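Local coordinates for cellulose-binding protein (Saccharophagus degradans, PDB 2X32), which binds a long polyisoprenoid diphosphate in the tunnel of its YceI-like domain and is probably involved in polyisoprenoid transport linked to plant cell wall breakdown, at residues Y9-F20 with T31-I41; L108-T119 with L139-L148. All blocks are in the same frame, centred on the assembly; numbering follows the deposited sequence.

Contact 1: Y9-F20 with T31-I41. With OTP ((2E,6E,10E,14E,18E,22E,26E)-3,7,11,15,19,23,27,31-octamethyldotriaconta-2,6,10,14,18,22,26,30-octaenyl trihydrogen diphosphate), chain C.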
loop_
_atom_site.group_PDB
_atom_site.type_symbol
_atom_site.label_atom_id
_atom_site.label_comp_id
_atom_site.label_asym_id
_atom_site.label_seq_id
_atom_site.Cartn_x
_atom_site.Cartn_y
_atom_site.Cartn_z
ATOM N N TYR A 9 3.032 -18.202 3.254
ATOM C CA TYR A 9 2.989 -17.572 1.927
ATOM C C TYR A 9 4.099 -16.559 1.769
ATOM O O TYR A 9 4.486 -15.896 2.715
ATOM C CB TYR A 9 1.670 -16.863 1.594
ATOM C CG TYR A 9 0.452 -17.746 1.587
ATOM C CD1 TYR A 9 -0.085 -18.232 0.416
ATOM C CD2 TYR A 9 -0.173 -18.078 2.792
ATOM C CE1 TYR A 9 -1.213 -19.089 0.468
ATOM C CE2 TYR A 9 -1.230 -18.901 2.831
ATOM C CZ TYR A 9 -1.763 -19.375 1.694
ATOM O OH TYR A 9 -2.893 -20.206 1.865
ATOM N N SER A 10 4.546 -16.385 0.520
ATOM C CA SER A 10 5.470 -15.321 0.166
ATOM C C SER A 10 4.835 -14.402 -0.876
ATOM O O SER A 10 4.120 -14.870 -1.766
ATOM C CB SER A 10 6.753 -15.905 -0.391
ATOM O OG SER A 10 7.501 -16.582 0.612
ATOM N N LEU A 11 5.094 -13.115 -0.770
ATOM C CA LEU A 11 4.636 -12.183 -1.815
ATOM C C LEU A 11 5.359 -12.432 -3.159
ATOM O O LEU A 11 6.583 -12.523 -3.224
ATOM C CB LEU A 11 4.785 -10.708 -1.409
ATOM C CG LEU A 11 4.076 -9.730 -2.368
ATOM C CD1 LEU A 11 2.607 -9.650 -2.060
ATOM C CD2 LEU A 11 4.721 -8.287 -2.265
ATOM N N ASP A 12 4.569 -12.544 -4.230
ATOM C CA ASP A 12 5.084 -12.507 -5.596
ATOM C C ASP A 12 5.246 -11.025 -5.930
ATOM O O ASP A 12 4.338 -10.358 -6.337
ATOM C CB ASP A 12 4.069 -13.166 -6.542
ATOM C CG ASP A 12 4.525 -13.195 -8.015
ATOM O OD1 ASP A 12 5.466 -12.446 -8.397
ATOM O OD2 ASP A 12 3.934 -13.964 -8.801
ATOM N N ALA A 13 6.473 -10.555 -5.761
ATOM C CA ALA A 13 6.732 -9.123 -5.835
ATOM C C ALA A 13 6.575 -8.614 -7.240
ATOM O O ALA A 13 6.144 -7.486 -7.486
ATOM C CB ALA A 13 8.163 -8.850 -5.381
ATOM N N THR A 14 6.916 -9.429 -8.206
ATOM C CA THR A 14 6.794 -8.964 -9.607
ATOM C C THR A 14 5.345 -8.777 -10.043
ATOM O O THR A 14 4.989 -7.752 -10.716
ATOM C CB THR A 14 7.505 -9.879 -10.602
ATOM O OG1 THR A 14 6.826 -11.136 -10.717
ATOM C CG2 THR A 14 8.908 -10.062 -10.198
ATOM N N ALA A 15 4.469 -9.708 -9.659
ATOM C CA ALA A 15 3.062 -9.656 -10.107
ATOM C C ALA A 15 2.188 -8.679 -9.337
ATOM O O ALA A 15 1.155 -8.209 -9.820
ATOM C CB ALA A 15 2.419 -11.069 -10.040
ATOM N N SER A 16 2.689 -8.297 -8.183
ATOM C CA SER A 16 1.932 -7.459 -7.253
ATOM C C SER A 16 2.107 -5.983 -7.552
ATOM O O SER A 16 3.178 -5.559 -7.940
ATOM C CB SER A 16 2.378 -7.754 -5.816
ATOM O OG SER A 16 2.084 -9.106 -5.457
ATOM N N PHE A 17 1.123 -5.171 -7.203
ATOM C CA PHE A 17 1.246 -3.752 -7.383
ATOM C C PHE A 17 0.482 -2.961 -6.333
ATOM O O PHE A 17 -0.454 -3.454 -5.740
ATOM C CB PHE A 17 0.894 -3.317 -8.825
ATOM C CG PHE A 17 -0.507 -3.684 -9.324
ATOM C CD1 PHE A 17 -1.575 -2.847 -9.066
ATOM C CD2 PHE A 17 -0.725 -4.780 -10.143
ATOM C CE1 PHE A 17 -2.872 -3.142 -9.553
ATOM C CE2 PHE A 17 -2.019 -5.061 -10.659
ATOM C CZ PHE A 17 -3.073 -4.242 -10.339
ATOM N N LEU A 18 0.919 -1.734 -6.107
ATOM C CA LEU A 18 0.235 -0.810 -5.198
ATOM C C LEU A 18 0.386 0.585 -5.767
ATOM O O LEU A 18 1.492 1.012 -6.084
ATOM C CB LEU A 18 0.723 -0.912 -3.772
ATOM C CG LEU A 18 0.014 -0.051 -2.780
ATOM C CD1 LEU A 18 0.022 -0.691 -1.404
ATOM C CD2 LEU A 18 0.613 1.372 -2.729
ATOM N N ASN A 19 -0.726 1.260 -5.942
ATOM C CA ASN A 19 -0.854 2.557 -6.625
ATOM C C ASN A 19 -1.490 3.566 -5.657
ATOM O O ASN A 19 -2.262 3.163 -4.790
ATOM C CB ASN A 19 -1.816 2.480 -7.827
ATOM C CG ASN A 19 -1.306 1.598 -8.999
ATOM O OD1 ASN A 19 -0.145 1.196 -9.070
ATOM N ND2 ASN A 19 -2.250 1.215 -9.849
ATOM N N PHE A 20 -1.261 4.854 -5.895
ATOM C CA PHE A 20 -1.924 5.910 -5.157
ATOM C C PHE A 20 -2.150 7.065 -6.073
ATOM O O PHE A 20 -1.434 7.242 -7.052
ATOM C CB PHE A 20 -1.124 6.274 -3.900
ATOM C CG PHE A 20 0.220 6.893 -4.145
ATOM C CD1 PHE A 20 0.398 8.293 -4.145
ATOM C CD2 PHE A 20 1.335 6.100 -4.340
ATOM C CE1 PHE A 20 1.654 8.845 -4.312
ATOM C CE2 PHE A 20 2.605 6.660 -4.546
ATOM C CZ PHE A 20 2.750 8.039 -4.512
ATOM N N THR A 31 -2.042 8.938 -11.170
ATOM C CA THR A 31 -1.781 7.690 -10.509
ATOM C C THR A 31 -0.305 7.411 -10.465
ATOM O O THR A 31 0.365 7.418 -11.530
ATOM C CB THR A 31 -2.475 6.560 -11.240
ATOM O OG1 THR A 31 -3.865 6.844 -11.257
ATOM C CG2 THR A 31 -2.253 5.229 -10.534
ATOM N N HIS A 32 0.216 7.210 -9.267
ATOM C CA HIS A 32 1.600 6.906 -8.974
ATOM C C HIS A 32 1.699 5.496 -8.458
ATOM O O HIS A 32 0.702 4.913 -8.013
ATOM C CB HIS A 32 2.117 7.897 -7.908
ATOM C CG HIS A 32 1.856 9.306 -8.286
ATOM N ND1 HIS A 32 0.985 10.137 -7.606
ATOM C CD2 HIS A 32 2.299 10.016 -9.351
ATOM C CE1 HIS A 32 0.938 11.309 -8.217
ATOM N NE2 HIS A 32 1.725 11.257 -9.277
ATOM N N ARG A 33 2.894 4.930 -8.497
ATOM C CA ARG A 33 3.038 3.550 -8.036
ATOM C C ARG A 33 4.334 3.396 -7.296
ATOM O O ARG A 33 5.237 4.245 -7.333
ATOM C CB ARG A 33 2.964 2.489 -9.155
ATOM C CG ARG A 33 1.849 2.655 -10.184
ATOM C CD ARG A 33 2.355 2.438 -11.665
ATOM N NE ARG A 33 1.223 2.501 -12.571
ATOM C CZ ARG A 33 0.784 3.548 -13.262
ATOM N NH1 ARG A 33 1.415 4.729 -13.266
ATOM N NH2 ARG A 33 -0.310 3.380 -14.016
ATOM N N PHE A 34 4.378 2.347 -6.490
ATOM C CA PHE A 34 5.618 1.858 -5.867
ATOM C C PHE A 34 6.088 0.619 -6.619
ATOM O O PHE A 34 5.367 -0.386 -6.693
ATOM C CB PHE A 34 5.427 1.565 -4.362
ATOM C CG PHE A 34 5.119 2.788 -3.573
ATOM C CD1 PHE A 34 6.135 3.650 -3.187
ATOM C CD2 PHE A 34 3.794 3.054 -3.143
ATOM C CE1 PHE A 34 5.860 4.801 -2.455
ATOM C CE2 PHE A 34 3.531 4.161 -2.376
ATOM C CZ PHE A 34 4.529 5.040 -2.037
ATOM N N ASP A 35 7.267 0.707 -7.214
ATOM C CA ASP A 35 7.752 -0.377 -8.079
ATOM C C ASP A 35 8.286 -1.584 -7.300
ATOM O O ASP A 35 8.510 -2.643 -7.898
ATOM C CB ASP A 35 8.793 0.142 -9.066
ATOM C CG ASP A 35 8.222 1.068 -10.126
ATOM O OD1 ASP A 35 6.996 1.015 -10.432
ATOM O OD2 ASP A 35 9.026 1.810 -10.691
ATOM N N VAL A 36 8.590 -1.411 -6.001
ATOM C CA VAL A 36 9.156 -2.472 -5.208
ATOM C C VAL A 36 8.326 -2.714 -3.944
ATOM O O VAL A 36 8.170 -1.826 -3.093
ATOM C CB VAL A 36 10.609 -2.219 -4.825
ATOM C CG1 VAL A 36 11.167 -3.309 -3.889
ATOM C CG2 VAL A 36 11.515 -2.109 -6.083
ATOM N N LEU A 37 7.766 -3.944 -3.862
ATOM C CA LEU A 37 6.979 -4.451 -2.746
ATOM C C LEU A 37 7.613 -5.763 -2.298
ATOM O O LEU A 37 8.149 -6.517 -3.093
ATOM C CB LEU A 37 5.547 -4.748 -3.182
ATOM C CG LEU A 37 4.781 -3.582 -3.796
ATOM C CD1 LEU A 37 3.426 -4.064 -4.351
ATOM C CD2 LEU A 37 4.619 -2.408 -2.829
ATOM N N SER A 38 7.510 -6.036 -1.007
ATOM C CA SER A 38 7.880 -7.349 -0.451
ATOM C C SER A 38 6.889 -7.754 0.608
ATOM O O SER A 38 6.052 -6.978 1.013
ATOM C CB SER A 38 9.311 -7.405 0.095
ATOM O OG SER A 38 9.459 -6.584 1.225
ATOM N N GLY A 39 6.955 -8.987 1.005
ATOM C CA GLY A 39 6.106 -9.481 2.069
ATOM C C GLY A 39 5.874 -10.941 2.095
ATOM O O GLY A 39 6.426 -11.697 1.324
ATOM N N GLY A 40 4.998 -11.334 3.001
ATOM C CA GLY A 40 4.705 -12.744 3.236
ATOM C C GLY A 40 3.677 -12.868 4.321
ATOM O O GLY A 40 3.264 -11.861 4.912
ATOM N N ILE A 41 3.279 -14.101 4.574
ATOM C CA ILE A 41 2.316 -14.395 5.642
ATOM C C ILE A 41 2.948 -15.494 6.481
ATOM O O ILE A 41 3.277 -16.552 5.941
ATOM C CB ILE A 41 0.975 -14.815 5.100
ATOM C CG1 ILE A 41 0.431 -13.814 4.063
ATOM C CG2 ILE A 41 0.030 -15.034 6.239
ATOM C CD1 ILE A 41 -0.854 -14.226 3.379
HETATM O O7 OTP C . 1.900 20.893 -11.662
HETATM P P2 OTP C . 3.398 20.745 -11.705
HETATM O O5 OTP C . 4.124 22.076 -11.633
HETATM O O6 OTP C . 3.903 19.815 -12.775
HETATM O O4 OTP C . 3.755 20.048 -10.252
HETATM P P1 OTP C . 4.301 18.548 -10.001
HETATM O O2 OTP C . 3.078 17.658 -10.113
HETATM O O3 OTP C . 5.618 18.225 -10.678
HETATM O O1 OTP C . 4.612 18.411 -8.418
HETATM C C40 OTP C . 3.483 18.409 -7.522
HETATM C C39 OTP C . 3.421 17.093 -6.737
HETATM C C37 OTP C . 2.315 16.390 -6.585
HETATM C C38 OTP C . 0.934 16.702 -7.175
HETATM C C36 OTP C . 2.349 15.121 -5.738
HETATM C C35 OTP C . 1.668 15.240 -4.399
HETATM C C34 OTP C . 1.664 13.887 -3.661
HETATM C C32 OTP C . 0.690 13.440 -2.860
HETATM C C33 OTP C . -0.589 14.181 -2.668
HETATM C C31 OTP C . 0.851 12.028 -2.278
HETATM C C30 OTP C . 0.786 11.869 -0.780
HETATM C C29 OTP C . 0.852 10.405 -0.358
HETATM C C27 OTP C . 0.183 9.886 0.667
HETATM C C28 OTP C . -0.662 10.689 1.653
HETATM C C26 OTP C . 0.176 8.395 0.921
HETATM C C25 OTP C . 0.897 7.526 -0.086
HETATM C C24 OTP C . 0.512 6.037 -0.035
HETATM C C22 OTP C . 1.215 5.063 0.540
HETATM C C23 OTP C . 2.596 5.204 1.131
HETATM C C21 OTP C . 0.624 3.684 0.547
HETATM C C20 OTP C . 0.187 3.209 1.958
HETATM C C19 OTP C . -0.365 1.783 1.986
HETATM C C17 OTP C . -1.646 1.435 2.092
HETATM C C18 OTP C . -2.786 2.346 2.385
HETATM C C16 OTP C . -2.015 -0.030 1.910
HETATM C C15 OTP C . -2.676 -0.620 3.121
HETATM C C14 OTP C . -2.707 -2.127 3.058
HETATM C C12 OTP C . -3.711 -2.904 3.535
HETATM C C13 OTP C . -4.979 -2.308 4.144
HETATM C C11 OTP C . -3.659 -4.397 3.486
HETATM C C10 OTP C . -2.560 -5.027 2.729
HETATM C C9 OTP C . -2.684 -6.531 2.480
HETATM C C7 OTP C . -2.004 -7.508 3.103
HETATM C C8 OTP C . -0.876 -7.315 4.097
HETATM C C6 OTP C . -2.351 -8.937 2.758
HETATM C C5 OTP C . -3.304 -9.598 3.735
HETATM C C4 OTP C . -3.551 -11.044 3.420
HETATM C C2 OTP C . -4.736 -11.640 3.589
HETATM C C3 OTP C . -6.001 -11.056 4.115
HETATM C C1 OTP C . -4.832 -13.103 3.259
HETATM O O HOH W 1 8.410 -13.975 1.481
HETATM O O HOH W 2 8.331 -12.977 -1.253
HETATM O O HOH W 3 7.399 -5.264 -6.467
HETATM O O HOH W 4 5.430 -3.520 -7.576
HETATM O O HOH W 5 3.283 -1.253 -7.855
HETATM O O HOH W 6 0.807 -0.298 -11.460
#

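Contact 2: L108-T119 with L139-L148. With OTP ((2E,6E,10E,14E,18E,22E,26E)-3,7,11,15,19,23,27,31-octamethyldotriaconta-2,6,10,14,18,22,26,30-octaenyl trihydrogen diphosphate), chain C.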
loop_
_atom_site.group_PDB
_atom_site.type_symbol
_atom_site.label_atom_id
_atom_site.label_comp_id
_atom_site.label_asym_id
_atom_site.label_seq_id
_atom_site.Cartn_x
_atom_site.Cartn_y
_atom_site.Cartn_z
ATOM N N LEU A 108 -0.637 0.239 9.639
ATOM C CA LEU A 108 0.247 0.872 8.645
ATOM C C LEU A 108 1.256 1.726 9.387
ATOM O O LEU A 108 0.887 2.717 10.041
ATOM C CB LEU A 108 -0.520 1.710 7.627
ATOM C CG LEU A 108 0.347 2.585 6.718
ATOM C CD1 LEU A 108 1.272 1.746 5.795
ATOM C CD2 LEU A 108 -0.622 3.472 5.844
ATOM N N ASP A 109 2.535 1.386 9.258
ATOM C CA ASP A 109 3.656 2.146 9.788
ATOM C C ASP A 109 4.236 2.955 8.640
ATOM O O ASP A 109 4.951 2.394 7.775
ATOM C CB ASP A 109 4.696 1.195 10.400
ATOM C CG ASP A 109 5.974 1.882 10.792
ATOM O OD1 ASP A 109 5.922 3.080 11.071
ATOM O OD2 ASP A 109 7.051 1.221 10.747
ATOM N N LEU A 110 3.840 4.235 8.569
ATOM C CA LEU A 110 4.228 5.148 7.518
ATOM C C LEU A 110 4.663 6.454 8.116
ATOM O O LEU A 110 3.926 7.038 8.935
ATOM C CB LEU A 110 3.043 5.415 6.604
ATOM C CG LEU A 110 3.151 6.490 5.532
ATOM C CD1 LEU A 110 4.337 6.128 4.548
ATOM C CD2 LEU A 110 1.831 6.637 4.760
ATOM N N HIS A 111 5.826 6.921 7.672
ATOM C CA HIS A 111 6.337 8.212 8.058
ATOM C C HIS A 111 6.363 8.419 9.572
ATOM O O HIS A 111 6.085 9.524 10.084
ATOM C CB HIS A 111 5.569 9.301 7.323
ATOM C CG HIS A 111 6.172 10.665 7.398
ATOM N ND1 HIS A 111 7.426 11.008 6.925
ATOM C CD2 HIS A 111 5.654 11.791 7.935
ATOM C CE1 HIS A 111 7.638 12.307 7.179
ATOM N NE2 HIS A 111 6.576 12.784 7.785
ATOM N N GLY A 112 6.722 7.342 10.273
ATOM C CA GLY A 112 6.849 7.335 11.727
ATOM C C GLY A 112 5.605 7.453 12.540
ATOM O O GLY A 112 5.721 7.749 13.764
ATOM N N VAL A 113 4.432 7.245 11.941
ATOM C CA VAL A 113 3.167 7.359 12.666
ATOM C C VAL A 113 2.290 6.118 12.442
ATOM O O VAL A 113 1.377 6.167 11.581
ATOM C CB VAL A 113 2.361 8.587 12.229
ATOM C CG1 VAL A 113 1.181 8.817 13.175
ATOM C CG2 VAL A 113 3.207 9.846 12.239
ATOM N N PRO A 114 2.478 5.059 13.227
ATOM C CA PRO A 114 1.622 3.869 13.061
ATOM C C PRO A 114 0.142 4.185 13.251
ATOM O O PRO A 114 -0.224 4.904 14.174
ATOM C CB PRO A 114 2.127 2.928 14.174
ATOM C CG PRO A 114 3.600 3.282 14.255
ATOM C CD PRO A 114 3.556 4.802 14.204
ATOM N N GLY A 115 -0.687 3.627 12.394
ATOM C CA GLY A 115 -2.113 3.819 12.451
ATOM C C GLY A 115 -2.831 2.590 12.022
ATOM O O GLY A 115 -2.259 1.725 11.397
ATOM N N VAL A 116 -4.092 2.481 12.374
ATOM C CA VAL A 116 -4.880 1.323 11.980
ATOM C C VAL A 116 -5.773 1.694 10.817
ATOM O O VAL A 116 -6.423 2.766 10.828
ATOM C CB VAL A 116 -5.731 0.811 13.112
ATOM C CG1 VAL A 116 -6.624 -0.321 12.636
ATOM C CG2 VAL A 116 -4.871 0.322 14.234
ATOM N N ILE A 117 -5.774 0.835 9.799
ATOM C CA ILE A 117 -6.699 0.964 8.638
ATOM C C ILE A 117 -7.730 -0.105 8.811
ATOM O O ILE A 117 -7.429 -1.293 8.777
ATOM C CB ILE A 117 -5.952 0.803 7.308
ATOM C CG1 ILE A 117 -4.904 1.892 7.172
ATOM C CG2 ILE A 117 -6.983 0.765 6.092
ATOM C CD1 ILE A 117 -4.080 1.710 5.936
ATOM N N ASP A 118 -8.966 0.319 9.083
ATOM C CA ASP A 118 -10.097 -0.576 9.195
ATOM C C ASP A 118 -10.741 -0.640 7.808
ATOM O O ASP A 118 -11.308 0.345 7.323
ATOM C CB ASP A 118 -11.105 -0.032 10.237
ATOM C CG ASP A 118 -10.565 -0.114 11.646
ATOM O OD1 ASP A 118 -10.210 -1.249 12.073
ATOM O OD2 ASP A 118 -10.506 0.950 12.341
ATOM N N THR A 119 -10.564 -1.757 7.129
ATOM C CA THR A 119 -11.055 -1.842 5.739
ATOM C C THR A 119 -11.414 -3.277 5.434
ATOM O O THR A 119 -11.212 -4.200 6.231
ATOM C CB THR A 119 -10.028 -1.304 4.749
ATOM O OG1 THR A 119 -10.647 -1.036 3.469
ATOM C CG2 THR A 119 -8.875 -2.303 4.563
ATOM N N LEU A 139 -10.113 2.977 -1.191
ATOM C CA LEU A 139 -9.422 3.065 0.104
ATOM C C LEU A 139 -8.730 4.421 0.117
ATOM O O LEU A 139 -7.902 4.681 -0.751
ATOM C CB LEU A 139 -8.385 1.950 0.222
ATOM C CG LEU A 139 -7.479 1.942 1.480
ATOM C CD1 LEU A 139 -8.300 2.015 2.797
ATOM C CD2 LEU A 139 -6.576 0.672 1.459
ATOM N N LEU A 140 -9.084 5.306 1.047
ATOM C CA LEU A 140 -8.542 6.655 1.063
ATOM C C LEU A 140 -7.641 6.809 2.261
ATOM O O LEU A 140 -8.024 6.412 3.387
ATOM C CB LEU A 140 -9.693 7.657 1.167
ATOM C CG LEU A 140 -10.776 7.586 0.086
ATOM C CD1 LEU A 140 -12.015 8.370 0.549
ATOM C CD2 LEU A 140 -10.204 8.057 -1.298
ATOM N N ILE A 141 -6.467 7.384 2.055
ATOM C CA ILE A 141 -5.522 7.715 3.118
ATOM C C ILE A 141 -5.501 9.234 3.256
ATOM O O ILE A 141 -5.488 9.974 2.242
ATOM C CB ILE A 141 -4.056 7.305 2.723
ATOM C CG1 ILE A 141 -3.909 5.789 2.702
ATOM C CG2 ILE A 141 -3.024 7.983 3.656
ATOM C CD1 ILE A 141 -4.115 5.181 4.114
ATOM N N LYS A 142 -5.496 9.711 4.490
ATOM C CA LYS A 142 -5.396 11.137 4.763
ATOM C C LYS A 142 -3.967 11.470 5.170
ATOM O O LYS A 142 -3.427 10.867 6.099
ATOM C CB LYS A 142 -6.383 11.517 5.895
ATOM C CG LYS A 142 -7.840 11.389 5.454
ATOM C CD LYS A 142 -8.849 11.999 6.381
ATOM C CE LYS A 142 -10.274 12.000 5.711
ATOM N NZ LYS A 142 -10.192 12.356 4.222
ATOM N N ALA A 143 -3.328 12.377 4.442
ATOM C CA ALA A 143 -1.925 12.692 4.747
ATOM C C ALA A 143 -1.683 13.111 6.193
ATOM O O ALA A 143 -0.647 12.783 6.760
ATOM C CB ALA A 143 -1.436 13.788 3.798
ATOM N N ALA A 144 -2.652 13.819 6.774
ATOM C CA ALA A 144 -2.514 14.293 8.129
ATOM C C ALA A 144 -2.446 13.166 9.153
ATOM O O ALA A 144 -1.779 13.322 10.213
ATOM C CB ALA A 144 -3.586 15.265 8.455
ATOM N N ASP A 145 -3.016 12.009 8.823
ATOM C CA ASP A 145 -2.923 10.864 9.720
ATOM C C ASP A 145 -1.490 10.344 9.900
ATOM O O ASP A 145 -1.194 9.599 10.852
ATOM C CB ASP A 145 -3.844 9.757 9.259
ATOM C CG ASP A 145 -5.293 10.037 9.567
ATOM O OD1 ASP A 145 -5.547 10.956 10.406
ATOM O OD2 ASP A 145 -6.154 9.427 8.879
ATOM N N TYR A 146 -0.601 10.672 8.945
ATOM C CA TYR A 146 0.800 10.234 9.020
ATOM C C TYR A 146 1.803 11.386 9.003
ATOM O O TYR A 146 2.955 11.199 8.617
ATOM C CB TYR A 146 1.087 9.202 7.873
ATOM C CG TYR A 146 0.113 8.044 7.912
ATOM C CD1 TYR A 146 0.381 6.949 8.700
ATOM C CD2 TYR A 146 -1.138 8.108 7.286
ATOM C CE1 TYR A 146 -0.510 5.908 8.847
ATOM C CE2 TYR A 146 -2.022 7.052 7.416
ATOM C CZ TYR A 146 -1.689 5.958 8.187
ATOM O OH TYR A 146 -2.580 4.896 8.428
ATOM N N SER A 147 1.374 12.581 9.431
ATOM C CA SER A 147 2.192 13.781 9.505
ATOM C C SER A 147 2.843 14.104 8.151
ATOM O O SER A 147 3.996 14.470 8.098
ATOM C CB SER A 147 3.231 13.625 10.617
ATOM O OG SER A 147 2.520 13.533 11.856
ATOM N N LEU A 148 2.076 13.892 7.078
ATOM C CA LEU A 148 2.580 14.114 5.694
ATOM C C LEU A 148 2.103 15.431 5.076
ATOM O O LEU A 148 2.425 15.741 3.960
ATOM C CB LEU A 148 2.209 12.949 4.767
ATOM C CG LEU A 148 2.997 11.685 4.990
ATOM C CD1 LEU A 148 2.404 10.498 4.196
ATOM C CD2 LEU A 148 4.508 11.885 4.614
HETATM O O7 OTP C . 1.900 20.893 -11.662
HETATM P P2 OTP C . 3.398 20.745 -11.705
HETATM O O5 OTP C . 4.124 22.076 -11.633
HETATM O O6 OTP C . 3.903 19.815 -12.775
HETATM O O4 OTP C . 3.755 20.048 -10.252
HETATM P P1 OTP C . 4.301 18.548 -10.001
HETATM O O2 OTP C . 3.078 17.658 -10.113
HETATM O O3 OTP C . 5.618 18.225 -10.678
HETATM O O1 OTP C . 4.612 18.411 -8.418
HETATM C C40 OTP C . 3.483 18.409 -7.522
HETATM C C39 OTP C . 3.421 17.093 -6.737
HETATM C C37 OTP C . 2.315 16.390 -6.585
HETATM C C38 OTP C . 0.934 16.702 -7.175
HETATM C C36 OTP C . 2.349 15.121 -5.738
HETATM C C35 OTP C . 1.668 15.240 -4.399
HETATM C C34 OTP C . 1.664 13.887 -3.661
HETATM C C32 OTP C . 0.690 13.440 -2.860
HETATM C C33 OTP C . -0.589 14.181 -2.668
HETATM C C31 OTP C . 0.851 12.028 -2.278
HETATM C C30 OTP C . 0.786 11.869 -0.780
HETATM C C29 OTP C . 0.852 10.405 -0.358
HETATM C C27 OTP C . 0.183 9.886 0.667
HETATM C C28 OTP C . -0.662 10.689 1.653
HETATM C C26 OTP C . 0.176 8.395 0.921
HETATM C C25 OTP C . 0.897 7.526 -0.086
HETATM C C24 OTP C . 0.512 6.037 -0.035
HETATM C C22 OTP C . 1.215 5.063 0.540
HETATM C C23 OTP C . 2.596 5.204 1.131
HETATM C C21 OTP C . 0.624 3.684 0.547
HETATM C C20 OTP C . 0.187 3.209 1.958
HETATM C C19 OTP C . -0.365 1.783 1.986
HETATM C C17 OTP C . -1.646 1.435 2.092
HETATM C C18 OTP C . -2.786 2.346 2.385
HETATM C C16 OTP C . -2.015 -0.030 1.910
HETATM C C15 OTP C . -2.676 -0.620 3.121
HETATM C C14 OTP C . -2.707 -2.127 3.058
HETATM C C12 OTP C . -3.711 -2.904 3.535
HETATM C C13 OTP C . -4.979 -2.308 4.144
HETATM C C11 OTP C . -3.659 -4.397 3.486
HETATM C C10 OTP C . -2.560 -5.027 2.729
HETATM C C9 OTP C . -2.684 -6.531 2.480
HETATM C C7 OTP C . -2.004 -7.508 3.103
HETATM C C8 OTP C . -0.876 -7.315 4.097
HETATM C C6 OTP C . -2.351 -8.937 2.758
HETATM C C5 OTP C . -3.304 -9.598 3.735
HETATM C C4 OTP C . -3.551 -11.044 3.420
HETATM C C2 OTP C . -4.736 -11.640 3.589
HETATM C C3 OTP C . -6.001 -11.056 4.115
HETATM C C1 OTP C . -4.832 -13.103 3.259
HETATM O O HOH W 7 -1.581 7.219 11.874
#

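Contact 1: Y9-F20 with T31-I41
Phe20 and Phe34 touch obliquely, CE2 of Phe20 lying 3.4 Å from CE2 of Phe34; the two ring planes are tilted by 30° and slid so far apart that they barely overlap. On one face of the Phe20 ring sits CB of His32, 3.6 Å from the ring centroid in a CH-pi contact, and over the opposite face passes C25 of the bound octaprenyl chain, which leaves the ring clasped between protein and lipid. Leu18, its CG swung anti to the backbone N (chi1 -177°), brings CD2 against the edge of Phe34 while its CD1 touches C16 of the ligand. Farther along, Leu11 and Leu37 pack with CD2 of the former 3.7 Å from CB of the latter. Beneath the aromatic cluster the backbones pair: His32 N gives a nearly straight bond of 2.8 Å to Phe20 O; at the far end Tyr9 and Ile41 exchange two bonds. Between these two ladders the strands part, and waters enter: water 3 accepts from Leu37 N and water 5 from Leu18 N. Within 9-20 the buried Ser16 OG donates to Asp12 O (2.7 Å). At the polar edge water 1 joins Ser10 OG to Gly39 O, to which it donates. Two antiparallel ladders, whose registers differ by two, with a loop in each strand between them, make this an interrupted beta hairpin, one wall of the lipid-binding barrel of YceI-like proteins.

Contact 2: L108-T119 with L139-L148
Tyr146 lays its ring against Leu108 and Leu110, which cross it at about a right angle and come from the same side. CD2 of Leu110 stands over the face, 4.2 Å from the ring centroid in a CH-pi contact, whereas CD2 of Leu108 reaches the hydroxyl end, 3.5 Å from Tyr146 OH. With CG anti to the carbonyl carbon (chi1 -55°), the tyrosine is directed along the 108-119 hairpin until its hydroxyl lies close to Gly115, where a CB would come tight against it. Were Tyr146 replaced by alanine, the ring surface under Leu108 and Leu110 would be lost, and both would probably be left loose against the lipid. The hairpin reverses through a type I' turn from Leu110 to Val113, and the facing segment passes from strand 139-142 through a 3-10 turn, so that turn meets turn where these strands of the curled antiparallel sheet end. There His111 lies obliquely against Leu148, whose CD2 sits over the imidazole face, 3.6 Å from its centroid, while CD1 of the same leucine turns to Leu110 and to C28 of the octaprenyl chain. Ala143 O grips the turn by accepting Tyr146 N and Leu148 N from opposite faces of its plane. Where the axes of 115-119 and 139-142 come within 9.3 Å, too far for a backbone ladder here, Ile117 crosses Leu139 at about a right angle, and the CD1 atoms of Ile117 and Ile141 converge on ligand C18, the latter at 3.6 Å.

In the fold
From the N terminus, strand 7-24 runs out and strand 28-42 returns beside it, so contact 1 closes a short hairpin, with ten residues, mostly strand, between its segments. The chain then adds strands 46-52, 79-85 and 99-109, with helix 61-72 on the way. Contact 2 opens at the end of 99-109 and joins the turn between 99-109 and 115-125, and the start of the latter, to the end of strand 130-142. The two are in series and neither nests nor crosses; the nearest atoms of contact 1 and contact 2 are about 7 Å apart. Strand 167-177 pairs with both 7-24 and 130-142, joining the two hairpins in one curled sheet, and the same octaprenyl chain touches both contacts.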